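Local coordinates for alanine racemase, biosynthetic (Pseudomonas aeruginosa PAO1, PDB 6A2F), which belongs to the alanine racemase family of pyridoxal-phosphate enzymes, which join a TIM-barrel domain to a predominantly beta C-terminal domain, at residues P3-I13 and K231-I241; A274-G284 and L296-L305. One frame throughout, in Å; residues are numbered along the deposited sequence.

Interaction 1: P3-I13 and K231-I241; sequences PLVATVDLSAI and KPAMSLGAQLI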
loop_
_atom_site.group_PDB
_atom_site.type_symbol
_atom_site.label_atom_id
_atom_site.label_comp_id
_atom_site.label_asym_id
_atom_site.label_seq_id
_atom_site.Cartn_x
_atom_site.Cartn_y
_atom_site.Cartn_z
ATOM N N PRO A 3 -3.531 14.337 -11.579
ATOM C CA PRO A 3 -2.548 13.855 -12.544
ATOM C C PRO A 3 -1.689 12.727 -11.976
ATOM O O PRO A 3 -0.525 12.939 -11.622
ATOM C CB PRO A 3 -1.700 15.099 -12.856
ATOM C CG PRO A 3 -2.104 16.153 -11.869
ATOM C CD PRO A 3 -3.075 15.557 -10.895
ATOM N N LEU A 4 -2.286 11.543 -11.873
ATOM C CA LEU A 4 -1.578 10.331 -11.476
ATOM C C LEU A 4 -2.211 9.115 -12.129
ATOM O O LEU A 4 -3.389 8.806 -11.900
ATOM C CB LEU A 4 -1.549 10.163 -9.956
ATOM C CG LEU A 4 -0.784 8.935 -9.458
ATOM C CD1 LEU A 4 0.715 9.081 -9.680
ATOM C CD2 LEU A 4 -1.078 8.708 -7.991
ATOM N N VAL A 5 -1.416 8.431 -12.947
ATOM C CA VAL A 5 -1.890 7.291 -13.724
ATOM C C VAL A 5 -0.839 6.179 -13.750
ATOM O O VAL A 5 0.348 6.434 -13.972
ATOM C CB VAL A 5 -2.280 7.699 -15.171
ATOM C CG1 VAL A 5 -2.636 6.482 -16.005
ATOM C CG2 VAL A 5 -3.447 8.676 -15.174
ATOM N N ALA A 6 -1.289 4.952 -13.501
ATOM C CA ALA A 6 -0.457 3.771 -13.681
ATOM C C ALA A 6 -0.755 3.154 -15.053
ATOM O O ALA A 6 -1.803 2.537 -15.258
ATOM C CB ALA A 6 -0.693 2.766 -12.563
ATOM N N THR A 7 0.161 3.353 -15.994
ATOM C CA THR A 7 0.025 2.801 -17.334
ATOM C C THR A 7 0.655 1.415 -17.359
ATOM O O THR A 7 1.836 1.248 -17.026
ATOM C CB THR A 7 0.667 3.731 -18.389
ATOM O OG1 THR A 7 0.014 5.004 -18.348
ATOM C CG2 THR A 7 0.539 3.153 -19.798
ATOM N N VAL A 8 -0.152 0.429 -17.740
ATOM C CA VAL A 8 0.279 -0.961 -17.780
ATOM C C VAL A 8 0.432 -1.432 -19.228
ATOM O O VAL A 8 -0.509 -1.350 -20.033
ATOM C CB VAL A 8 -0.693 -1.882 -17.008
ATOM C CG1 VAL A 8 -0.198 -3.322 -17.005
ATOM C CG2 VAL A 8 -0.886 -1.391 -15.581
ATOM N N ASP A 9 1.632 -1.911 -19.552
ATOM C CA ASP A 9 1.919 -2.475 -20.866
ATOM C C ASP A 9 1.672 -3.983 -20.851
ATOM O O ASP A 9 2.531 -4.765 -20.425
ATOM C CB ASP A 9 3.359 -2.154 -21.290
ATOM C CG ASP A 9 3.657 -2.558 -22.728
ATOM O OD1 ASP A 9 2.841 -3.275 -23.349
ATOM O OD2 ASP A 9 4.716 -2.156 -23.246
ATOM N N LEU A 10 0.495 -4.380 -21.330
ATOM C CA LEU A 10 0.083 -5.783 -21.328
ATOM C C LEU A 10 0.924 -6.661 -22.254
ATOM O O LEU A 10 1.184 -7.824 -21.948
ATOM C CB LEU A 10 -1.405 -5.918 -21.656
ATOM C CG LEU A 10 -2.404 -5.374 -20.623
ATOM C CD1 LEU A 10 -3.809 -5.330 -21.207
ATOM C CD2 LEU A 10 -2.387 -6.167 -19.321
ATOM N N SER A 11 1.368 -6.100 -23.373
ATOM C CA SER A 11 2.177 -6.857 -24.327
ATOM C C SER A 11 3.625 -7.046 -23.848
ATOM O O SER A 11 4.321 -7.954 -24.313
ATOM C CB SER A 11 2.123 -6.220 -25.719
ATOM O OG SER A 11 2.911 -5.053 -25.757
ATOM N N ALA A 12 4.071 -6.204 -22.916
ATOM C CA ALA A 12 5.335 -6.452 -22.217
ATOM C C ALA A 12 5.225 -7.690 -21.314
ATOM O O ALA A 12 6.171 -8.472 -21.203
ATOM C CB ALA A 12 5.764 -5.232 -21.416
ATOM N N ILE A 13 4.065 -7.861 -20.677
ATOM C CA ILE A 13 3.795 -9.035 -19.842
ATOM C C ILE A 13 3.779 -10.305 -20.700
ATOM O O ILE A 13 4.356 -11.326 -20.311
ATOM C CB ILE A 13 2.485 -8.876 -19.033
ATOM C CG1 ILE A 13 2.647 -7.763 -17.993
ATOM C CG2 ILE A 13 2.087 -10.189 -18.358
ATOM C CD1 ILE A 13 1.353 -7.263 -17.384
ATOM N N LYS A 231 10.976 -6.567 -20.050
ATOM C CA LYS A 231 10.342 -5.274 -20.310
ATOM C C LYS A 231 9.417 -4.858 -19.162
ATOM O O LYS A 231 8.546 -5.630 -18.768
ATOM C CB LYS A 231 9.564 -5.314 -21.625
ATOM C CG LYS A 231 10.436 -5.504 -22.852
ATOM C CD LYS A 231 9.607 -5.419 -24.122
ATOM C CE LYS A 231 10.490 -5.501 -25.354
ATOM N NZ LYS A 231 9.674 -5.494 -26.600
ATOM N N PRO A 232 9.603 -3.634 -18.622
ATOM C CA PRO A 232 8.784 -3.170 -17.493
ATOM C C PRO A 232 7.315 -3.024 -17.868
ATOM O O PRO A 232 6.991 -2.433 -18.896
ATOM C CB PRO A 232 9.395 -1.806 -17.134
ATOM C CG PRO A 232 10.155 -1.386 -18.345
ATOM C CD PRO A 232 10.635 -2.650 -18.997
ATOM N N ALA A 233 6.437 -3.576 -17.040
ATOM C CA ALA A 233 5.008 -3.572 -17.327
ATOM C C ALA A 233 4.323 -2.292 -16.859
ATOM O O ALA A 233 3.477 -1.753 -17.575
ATOM C CB ALA A 233 4.335 -4.795 -16.719
ATOM N N MET A 234 4.694 -1.807 -15.674
ATOM C CA MET A 234 4.015 -0.661 -15.070
ATOM C C MET A 234 4.806 0.635 -15.186
ATOM O O MET A 234 6.001 0.680 -14.891
ATOM C CB MET A 234 3.670 -0.921 -13.599
ATOM C CG MET A 234 2.672 0.083 -13.029
ATOM S SD MET A 234 2.598 0.178 -11.225
ATOM C CE MET A 234 1.763 -1.358 -10.834
ATOM N N SER A 235 4.115 1.687 -15.610
ATOM C CA SER A 235 4.669 3.027 -15.618
ATOM C C SER A 235 3.793 3.915 -14.742
ATOM O O SER A 235 2.637 4.176 -15.072
ATOM C CB SER A 235 4.740 3.564 -17.049
ATOM O OG SER A 235 5.772 4.520 -17.173
ATOM N N LEU A 236 4.335 4.345 -13.605
ATOM C CA LEU A 236 3.612 5.243 -12.709
ATOM C C LEU A 236 4.021 6.681 -13.007
ATOM O O LEU A 236 5.150 7.090 -12.728
ATOM C CB LEU A 236 3.855 4.876 -11.238
ATOM C CG LEU A 236 3.039 5.619 -10.168
ATOM C CD1 LEU A 236 1.549 5.341 -10.308
ATOM C CD2 LEU A 236 3.518 5.276 -8.763
ATOM N N GLY A 237 3.100 7.434 -13.603
ATOM C CA GLY A 237 3.367 8.809 -14.010
ATOM C C GLY A 237 2.538 9.824 -13.245
ATOM O O GLY A 237 1.341 9.622 -13.023
ATOM N N ALA A 238 3.185 10.912 -12.836
ATOM C CA ALA A 238 2.506 12.028 -12.194
ATOM C C ALA A 238 2.926 13.354 -12.831
ATOM O O ALA A 238 3.455 13.375 -13.945
ATOM C CB ALA A 238 2.779 12.030 -10.696
ATOM N N GLN A 239 2.682 14.453 -12.119
ATOM C CA GLN A 239 3.015 15.784 -12.613
ATOM C C GLN A 239 3.516 16.706 -11.520
ATOM O O GLN A 239 3.193 16.528 -10.342
ATOM C CB GLN A 239 1.795 16.433 -13.272
ATOM C CG GLN A 239 1.735 16.285 -14.783
ATOM C CD GLN A 239 0.408 16.744 -15.352
ATOM O OE1 GLN A 239 -0.111 17.802 -14.979
ATOM N NE2 GLN A 239 -0.156 15.944 -16.258
ATOM N N LEU A 240 4.307 17.696 -11.925
ATOM C CA LEU A 240 4.636 18.820 -11.061
ATOM C C LEU A 240 3.396 19.689 -10.922
ATOM O O LEU A 240 2.839 20.144 -11.921
ATOM C CB LEU A 240 5.787 19.640 -11.648
ATOM C CG LEU A 240 7.185 19.026 -11.722
ATOM C CD1 LEU A 240 8.122 20.033 -12.367
ATOM C CD2 LEU A 240 7.700 18.610 -10.350
ATOM N N ILE A 241 2.963 19.892 -9.679
ATOM C CA ILE A 241 1.761 20.676 -9.370
ATOM C C ILE A 241 2.124 21.977 -8.651
ATOM O O ILE A 241 1.266 22.844 -8.425
ATOM C CB ILE A 241 0.730 19.867 -8.546
ATOM C CG1 ILE A 241 1.315 19.449 -7.184
ATOM C CG2 ILE A 241 0.254 18.659 -9.342
ATOM C CD1 ILE A 241 0.317 18.831 -6.223
#
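Leu-4 and Leu-236 meet on the buried face of an antiparallel pair in which the strand at the start of the chain, 4-8, runs beside 234-241. The axes of strands 4-8 and 234-241 approach to 4.5 Å. Leu-4 turns its CG away from its own backbone nitrogen (chi1 -178°), which brings CD1 across to the partner strand, 3.9 Å from CD1 of Leu-236 and 3.7 Å from CB of Ala-238. Ala-6 and Val-8 continue this close-packed face, opposite Leu-236 and Met-234, and strand 354-356 pairs in parallel with 4-8. On the other face, Val-5, Thr-7, Ser-235 and Gly-237 are partly exposed and the packing is looser; the contacts here are mostly to backbone atoms, such as CB of Ser-235 against O of Thr-7 (3.7 Å). Between the faces, Val-5 with Gly-237 and Thr-7 with Ser-235 form reciprocal backbone pairs. The ladder ends where Asp-9 N donates to Ala-233 O at 2.7 Å, nearly straight at 173°. There the strand gives way to helix 10-22: Asp-9 is its N-cap, and OD1 takes the hydroxyl of Ser-11 on its syn lone pair (3.0 Å) and, weakly, the amides of Ser-11 and Ala-12. Beyond the cap, Ile-13 lays CG1 against CB of Ala-233 at 3.6 Å, whereas Lys-231 touches Ala-12 through CB and then extends outward. The chemistry thus implies a join carried mainly by main-chain bonds, apolar and buried on the face of Leu-4, Ala-6 and Val-8, and partly open to solvent on the other.

Interaction 2: A274-G284 and L296-L305; sequences ADGYPRTAPAG and LAGRVSMDML. With DLY (D-lysine), chain D; ACT (acetate ion), chain E.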
loop_
_atom_site.group_PDB
_atom_site.type_symbol
_atom_site.label_atom_id
_atom_site.label_comp_id
_atom_site.label_asym_id
_atom_site.label_seq_id
_atom_site.Cartn_x
_atom_site.Cartn_y
_atom_site.Cartn_z
ATOM N N ALA A 274 -0.218 7.204 0.108
ATOM C CA ALA A 274 -1.546 6.614 -0.072
ATOM C C ALA A 274 -1.789 6.132 -1.504
ATOM O O ALA A 274 -2.740 5.401 -1.764
ATOM C CB ALA A 274 -2.629 7.590 0.353
ATOM N N ASP A 275 -0.934 6.552 -2.432
ATOM C CA ASP A 275 -0.974 6.040 -3.798
ATOM C C ASP A 275 -0.169 4.743 -3.918
ATOM O O ASP A 275 -0.266 4.035 -4.917
ATOM C CB ASP A 275 -0.452 7.089 -4.777
ATOM C CG ASP A 275 -1.214 8.402 -4.688
ATOM O OD1 ASP A 275 -2.455 8.398 -4.891
ATOM O OD2 ASP A 275 -0.568 9.444 -4.425
ATOM N N GLY A 276 0.612 4.435 -2.886
ATOM C CA GLY A 276 1.446 3.242 -2.875
ATOM C C GLY A 276 2.928 3.538 -2.717
ATOM O O GLY A 276 3.721 2.630 -2.449
ATOM N N TYR A 277 3.300 4.808 -2.887
ATOM C CA TYR A 277 4.689 5.219 -2.765
ATOM C C TYR A 277 5.189 4.992 -1.334
ATOM O O TYR A 277 4.431 5.175 -0.377
ATOM C CB TYR A 277 4.864 6.686 -3.185
ATOM C CG TYR A 277 6.251 6.975 -3.719
ATOM C CD1 TYR A 277 6.552 6.780 -5.066
ATOM C CD2 TYR A 277 7.269 7.412 -2.874
ATOM C CE1 TYR A 277 7.824 7.021 -5.557
ATOM C CE2 TYR A 277 8.543 7.655 -3.356
ATOM C CZ TYR A 277 8.813 7.456 -4.700
ATOM O OH TYR A 277 10.075 7.694 -5.183
ATOM N N PRO A 278 6.453 4.552 -1.179
ATOM C CA PRO A 278 6.991 4.374 0.180
ATOM C C PRO A 278 7.078 5.697 0.930
ATOM O O PRO A 278 7.689 6.644 0.430
ATOM C CB PRO A 278 8.393 3.810 -0.066
ATOM C CG PRO A 278 8.289 3.131 -1.392
ATOM C CD PRO A 278 7.354 3.989 -2.204
ATOM N N ARG A 279 6.466 5.767 2.113
ATOM C CA ARG A 279 6.485 6.999 2.903
ATOM C C ARG A 279 7.895 7.417 3.313
ATOM O O ARG A 279 8.199 8.613 3.366
ATOM C CB ARG A 279 5.605 6.889 4.148
ATOM C CG ARG A 279 5.725 8.102 5.052
ATOM C CD ARG A 279 4.893 8.026 6.317
ATOM N NE ARG A 279 5.267 9.130 7.195
ATOM C CZ ARG A 279 6.237 9.074 8.102
ATOM N NH1 ARG A 279 6.932 7.957 8.288
ATOM N NH2 ARG A 279 6.512 10.142 8.834
ATOM N N THR A 280 8.742 6.430 3.601
ATOM C CA THR A 280 10.071 6.678 4.171
ATOM C C THR A 280 11.171 6.867 3.115
ATOM O O THR A 280 12.353 6.949 3.455
ATOM C CB THR A 280 10.478 5.568 5.169
ATOM O OG1 THR A 280 10.374 4.286 4.537
ATOM C CG2 THR A 280 9.575 5.593 6.397
ATOM N N ALA A 281 10.778 6.938 1.843
ATOM C CA ALA A 281 11.710 7.208 0.750
ATOM C C ALA A 281 12.660 8.332 1.150
ATOM O O ALA A 281 12.222 9.464 1.364
ATOM C CB ALA A 281 10.960 7.571 -0.522
ATOM N N PRO A 282 13.961 8.014 1.280
ATOM C CA PRO A 282 14.935 8.994 1.755
ATOM C C PRO A 282 15.358 9.995 0.681
ATOM O O PRO A 282 15.037 9.822 -0.501
ATOM C CB PRO A 282 16.130 8.129 2.169
ATOM C CG PRO A 282 16.035 6.920 1.302
ATOM C CD PRO A 282 14.577 6.699 1.011
ATOM N N ALA A 283 16.066 11.038 1.111
ATOM C CA ALA A 283 16.687 11.991 0.209
ATOM C C ALA A 283 17.622 11.240 -0.741
ATOM O O ALA A 283 18.405 10.389 -0.308
ATOM C CB ALA A 283 17.452 13.040 1.002
ATOM N N GLY A 284 17.519 11.541 -2.033
ATOM C CA GLY A 284 18.350 10.882 -3.040
ATOM C C GLY A 284 17.662 9.758 -3.800
ATOM O O GLY A 284 18.255 9.171 -4.712
ATOM N N LEU A 296 14.588 13.085 -4.735
ATOM C CA LEU A 296 13.589 13.507 -3.755
ATOM C C LEU A 296 14.163 14.456 -2.715
ATOM O O LEU A 296 15.346 14.384 -2.375
ATOM C CB LEU A 296 12.976 12.298 -3.037
ATOM C CG LEU A 296 12.063 11.299 -3.751
ATOM C CD1 LEU A 296 11.268 10.517 -2.716
ATOM C CD2 LEU A 296 11.111 11.969 -4.724
ATOM N N ALA A 297 13.302 15.337 -2.210
ATOM C CA ALA A 297 13.664 16.269 -1.150
ATOM C C ALA A 297 12.514 16.407 -0.162
ATOM O O ALA A 297 11.438 16.896 -0.514
ATOM C CB ALA A 297 14.031 17.623 -1.736
ATOM N N GLY A 298 12.746 15.962 1.071
ATOM C CA GLY A 298 11.753 16.063 2.137
ATOM C C GLY A 298 10.936 14.797 2.291
ATOM O O GLY A 298 10.933 13.947 1.401
ATOM N N ARG A 299 10.248 14.671 3.426
ATOM C CA ARG A 299 9.378 13.527 3.693
ATOM C C ARG A 299 8.263 13.441 2.661
ATOM O O ARG A 299 7.655 14.448 2.306
ATOM C CB ARG A 299 8.740 13.619 5.085
ATOM C CG ARG A 299 9.671 13.368 6.263
ATOM C CD ARG A 299 8.876 12.848 7.457
ATOM N NE ARG A 299 9.558 12.991 8.746
ATOM C CZ ARG A 299 10.605 12.260 9.140
ATOM N NH1 ARG A 299 11.134 11.334 8.337
ATOM N NH2 ARG A 299 11.140 12.468 10.341
ATOM N N VAL A 300 8.013 12.229 2.178
ATOM C CA VAL A 300 6.837 11.947 1.371
ATOM C C VAL A 300 5.610 12.063 2.281
ATOM O O VAL A 300 5.610 11.557 3.409
ATOM C CB VAL A 300 6.921 10.535 0.734
ATOM C CG1 VAL A 300 5.680 10.219 -0.089
ATOM C CG2 VAL A 300 8.167 10.413 -0.136
ATOM N N SER A 301 4.582 12.754 1.806
ATOM C CA SER A 301 3.325 12.825 2.535
ATOM C C SER A 301 2.257 11.948 1.860
ATOM O O SER A 301 2.568 11.194 0.931
ATOM C CB SER A 301 2.880 14.274 2.697
ATOM O OG SER A 301 2.510 14.848 1.463
ATOM N N MET A 302 1.018 12.025 2.342
ATOM C CA MET A 302 -0.049 11.122 1.898
ATOM C C MET A 302 -0.364 11.228 0.403
ATOM O O MET A 302 -0.518 10.212 -0.280
ATOM C CB MET A 302 -1.314 11.349 2.733
ATOM C CG MET A 302 -2.435 10.348 2.501
ATOM S SD MET A 302 -3.752 10.435 3.732
ATOM C CE MET A 302 -2.909 9.719 5.141
ATOM N N ASP A 303 -0.510 12.446 -0.086
ATOM C CA ASP A 303 -0.833 12.645 -1.479
ATOM C C ASP A 303 0.243 13.363 -2.272
ATOM O O ASP A 303 0.114 13.518 -3.477
ATOM C CB ASP A 303 -2.151 13.418 -1.580
ATOM C CG ASP A 303 -3.213 12.875 -0.655
ATOM O OD1 ASP A 303 -3.838 11.868 -1.008
ATOM O OD2 ASP A 303 -3.431 13.453 0.422
ATOM N N MET A 304 1.277 13.843 -1.590
ATOM C CA MET A 304 2.304 14.632 -2.259
ATOM C C MET A 304 3.747 14.215 -2.017
ATOM O O MET A 304 4.082 13.601 -1.011
ATOM C CB MET A 304 2.128 16.114 -1.912
ATOM C CG MET A 304 0.835 16.715 -2.433
ATOM S SD MET A 304 0.454 18.341 -1.759
ATOM C CE MET A 304 -0.057 17.930 -0.097
ATOM N N LEU A 305 4.588 14.549 -2.991
ATOM C CA LEU A 305 6.014 14.265 -2.946
ATOM C C LEU A 305 6.766 15.493 -3.447
ATOM O O LEU A 305 6.249 16.252 -4.267
ATOM C CB LEU A 305 6.349 13.046 -3.807
ATOM C CG LEU A 305 7.759 12.989 -4.401
ATOM C CD1 LEU A 305 8.007 11.646 -5.070
ATOM C CD2 LEU A 305 7.981 14.130 -5.383
HETATM N N DLY D . 0.506 17.478 3.093
HETATM C CA DLY D . -0.463 16.364 3.335
HETATM C C DLY D . -0.864 15.695 2.041
HETATM O O DLY D . -2.025 15.740 1.638
HETATM C CB DLY D . 0.178 15.344 4.270
HETATM C CG DLY D . -0.805 14.702 5.245
HETATM C CD DLY D . -0.379 13.282 5.590
HETATM C CE DLY D . 0.666 13.249 6.700
HETATM N NZ DLY D . 1.809 12.495 6.228
HETATM O OXT DLY D . -0.059 15.080 1.339
HETATM C C ACT E . 4.517 12.796 8.670
HETATM O O ACT E . 3.633 12.247 7.971
HETATM O OXT ACT E . 5.731 12.587 8.470
HETATM C CH3 ACT E . 4.125 13.731 9.781
HETATM O O HOH W 1 10.138 10.308 2.824
#
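Two loops of the C-terminal domain, 274-284 and 296-305, come together at a D-lysine pocket, the second loop supplying Ser-301, Met-302, Asp-303 and Met-304 to it. The carboxylate oxygen OXT of the D-lysine accepts from Ser-301 OG at 2.6 Å. It also accepts from the backbone N of Asp-303, at 3.0 Å and 167°, so two donors, two residues apart in 296-305, grip the same oxygen. Next to this site, Ala-274 N donates to Met-302 O at 3.0 Å, in the carbonyl plane and on a lone pair, while the CB of Ala-274 packs against Met-302 CG. Farther along, Tyr-277 touches Leu-296, Val-300 and Leu-305 of the second loop: Leu-305 CD1 stands 4.2 Å above one ring face, offset toward the rim, and Pro-278 CD lies over the opposite face, also toward the rim. The side chains of Tyr-277 and Leu-296 come from opposite directions, and Leu-296 CD1 lies near Tyr-277 CE2 and OH as well as 3.7 Å from Ala-281 CB. Pro-278 to Ala-281 form a type I turn, and a water bridges its Arg-279 O (2.6 Å) and Ala-281 O to Val-300 N (2.9 Å). Val-300 CB and CG2 pack near the carbonyls of Pro-278 and Arg-279. The extended Arg-279 reaches an acetate, probably from the crystallisation liquor, giving NH2 to its OXT at 2.6 Å; OXT sits at the guanidinium edge, near its plane, and also close to Arg-299 CD. Arg-130 of the second subunit also bonds Ser-301 OG. The first loop runs from strand 264-269 to 286-289, and the second from 292-296 to 305-308, the strand that pairs antiparallel with 264-269.

In the fold
Interaction 1 and interaction 2 have centres about 18 Å apart, yet they touch directly, Leu-4 CD2 lying 3.3 Å from Asp-275 CG. Salt bridges also join the two regions: Asp-275 pairs with Arg-2, just ahead of 3-13, and with Arg-351, which also pairs with Asp-303 of the pocket loop. Interaction 1 lies in the mixed sheet whose strands 264-269 and 305-308 flank the loops of interaction 2. Segment 296-305 binds a D-lysine directly; the side chain of Ile-241 in interaction 1 is about 8 Å from that same ligand. A separate D-lysine pocket includes the cofactor-bearing Lys-34. Both contacts also touch the second subunit.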